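Killer cell lectin-like receptor 3 (Mus musculus, PDB 3C8J) serves as a receptor on natural killer cells that recognises class I MHC molecules, acting as a disulfide-linked homodimer with a C-type lectin-like domain. Local coordinates at residues V131-Y136 with L176-I181. The protein carries 4 engineered substitutions. Numbering follows the deposited sequence.
Sequences VIPGNY and LSKARI. Engineered in segment 131-136: G134 (natural residue Glu).
Y136 and L176 form an antiparallel hydrogen-bonded pair. Y136 N donates to L176 O at 2.8 Å, and L176 N donates to Y136 O at 2.7 Å. This pair joins the start of strand 136-143 to the end of strand 173-176 in the C-type lectin-like domain. Just beyond it, N135 CA lies 3.3 Å from L176 O in a CA-H...O contact. A second one joins S177 CA to the carbonyl oxygen of G134, an engineered residue. The amide nitrogen ND2 of N135 packs against S177 CB.

At the other end, K178 NZ donates to V131 O at 2.7 Å, in the carbonyl plane. The lysine chain bends at chi3 (74°) and chi4 (66°), and this curls the amine back to that oxygen. On the way, K178 CG passes V131 CG1 at 3.6 Å, and CD lies beside the P133 ring. Q128 O, in helix 121-130, also accepts from NZ.

V131 CG2 sits over one face of the Y136 ring, toward its rim. Y136 OH donates to I132 O at 2.7 Å, which ties the ring to its own loop. In the 176-181 turn, S177 OG accepts from R180 N, an ST motif. L176 packs on L124 and L127 of the helix.

K178 lies in a region implicated in MHC class I binding. Carbonyl oxygens near the helix C-terminus hold its amine, and they would probably favour its positive charge.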
loop_
_atom_site.group_PDB
_atom_site.type_symbol
_atom_site.label_atom_id
_atom_site.label_comp_id
_atom_site.label_asym_id
_atom_site.label_seq_id
_atom_site.Cartn_x
_atom_site.Cartn_y
_atom_site.Cartn_z
ATOM N N VAL A 131 -0.079 2.373 12.336
ATOM C CA VAL A 131 0.995 2.795 13.188
ATOM C C VAL A 131 1.172 1.862 14.397
ATOM O O VAL A 131 0.182 1.362 14.964
ATOM C CB VAL A 131 0.695 4.260 13.524
ATOM C CG1 VAL A 131 0.551 4.540 15.004
ATOM C CG2 VAL A 131 1.629 5.206 12.739
ATOM N N ILE A 132 2.430 1.588 14.758
ATOM C CA ILE A 132 2.728 0.946 16.031
ATOM C C ILE A 132 2.364 1.983 17.092
ATOM O O ILE A 132 2.615 3.149 16.864
ATOM C CB ILE A 132 4.218 0.573 16.140
ATOM C CG1 ILE A 132 4.518 -0.706 15.364
ATOM C CG2 ILE A 132 4.612 0.356 17.608
ATOM C CD1 ILE A 132 5.926 -0.777 14.830
ATOM N N PRO A 133 1.728 1.583 18.221
ATOM C CA PRO A 133 1.365 2.595 19.258
ATOM C C PRO A 133 2.497 3.582 19.527
ATOM O O PRO A 133 3.618 3.168 19.806
ATOM C CB PRO A 133 1.101 1.752 20.495
ATOM C CG PRO A 133 0.580 0.482 19.956
ATOM C CD PRO A 133 1.265 0.232 18.611
ATOM N N GLY A 134 2.220 4.869 19.371
ATOM C CA GLY A 134 3.207 5.907 19.616
ATOM C C GLY A 134 2.640 7.251 19.200
ATOM O O GLY A 134 1.433 7.385 18.987
ATOM N N ASN A 135 3.517 8.245 19.093
ATOM C CA ASN A 135 3.155 9.573 18.647
ATOM C C ASN A 135 4.057 9.988 17.502
ATOM O O ASN A 135 5.285 9.909 17.617
ATOM C CB ASN A 135 3.275 10.550 19.796
ATOM C CG ASN A 135 2.382 10.183 20.942
ATOM O OD1 ASN A 135 2.808 10.147 22.088
ATOM N ND2 ASN A 135 1.128 9.871 20.638
ATOM N N TYR A 136 3.453 10.437 16.404
ATOM C CA TYR A 136 4.193 10.704 15.181
ATOM C C TYR A 136 3.985 12.145 14.705
ATOM O O TYR A 136 2.852 12.577 14.445
ATOM C CB TYR A 136 3.736 9.734 14.079
ATOM C CG TYR A 136 3.978 8.286 14.381
ATOM C CD1 TYR A 136 3.166 7.607 15.274
ATOM C CD2 TYR A 136 4.993 7.584 13.751
ATOM C CE1 TYR A 136 3.374 6.280 15.572
ATOM C CE2 TYR A 136 5.191 6.225 14.027
ATOM C CZ TYR A 136 4.368 5.592 14.946
ATOM O OH TYR A 136 4.544 4.290 15.274
ATOM N N LEU A 176 0.234 12.509 15.197
ATOM C CA LEU A 176 -0.844 11.547 15.345
ATOM C C LEU A 176 -0.495 10.357 16.243
ATOM O O LEU A 176 0.689 10.029 16.460
ATOM C CB LEU A 176 -1.448 11.113 13.999
ATOM C CG LEU A 176 -0.819 10.081 13.063
ATOM C CD1 LEU A 176 -0.573 8.746 13.750
ATOM C CD2 LEU A 176 -1.692 9.886 11.822
ATOM N N SER A 177 -1.550 9.755 16.782
ATOM C CA SER A 177 -1.480 8.574 17.615
ATOM C C SER A 177 -2.549 7.667 17.037
ATOM O O SER A 177 -3.309 8.099 16.179
ATOM C CB SER A 177 -1.770 8.918 19.093
ATOM O OG SER A 177 -2.985 9.627 19.242
ATOM N N LYS A 178 -2.607 6.419 17.492
ATOM C CA LYS A 178 -3.596 5.478 16.991
ATOM C C LYS A 178 -5.011 5.961 17.327
ATOM O O LYS A 178 -5.987 5.566 16.676
ATOM C CB LYS A 178 -3.374 4.070 17.567
ATOM C CG LYS A 178 -2.090 3.393 17.110
ATOM C CD LYS A 178 -2.069 1.894 17.450
ATOM C CE LYS A 178 -2.997 1.088 16.548
ATOM N NZ LYS A 178 -2.531 1.099 15.139
ATOM N N ALA A 179 -5.090 6.821 18.345
ATOM C CA ALA A 179 -6.343 7.337 18.881
ATOM C C ALA A 179 -6.799 8.654 18.244
ATOM O O ALA A 179 -8.001 8.853 18.058
ATOM C CB ALA A 179 -6.243 7.485 20.373
ATOM N N ARG A 180 -5.867 9.550 17.915
ATOM C CA ARG A 180 -6.251 10.817 17.266
ATOM C C ARG A 180 -5.081 11.685 16.778
ATOM O O ARG A 180 -3.981 11.174 16.564
ATOM C CB ARG A 180 -7.161 11.630 18.177
ATOM C CG ARG A 180 -6.504 11.954 19.473
ATOM C CD ARG A 180 -7.498 12.379 20.548
ATOM N NE ARG A 180 -6.765 12.553 21.803
ATOM C CZ ARG A 180 -6.380 11.555 22.601
ATOM N NH1 ARG A 180 -6.680 10.293 22.306
ATOM N NH2 ARG A 180 -5.697 11.824 23.706
ATOM N N ILE A 181 -5.356 12.969 16.544
ATOM C CA ILE A 181 -4.335 13.976 16.253
ATOM C C ILE A 181 -4.470 15.131 17.250
ATOM O O ILE A 181 -5.567 15.472 17.666
ATOM C CB ILE A 181 -4.398 14.552 14.793
ATOM C CG1 ILE A 181 -5.679 15.345 14.563
ATOM C CG2 ILE A 181 -4.304 13.469 13.771
ATOM C CD1 ILE A 181 -5.561 16.372 13.475
#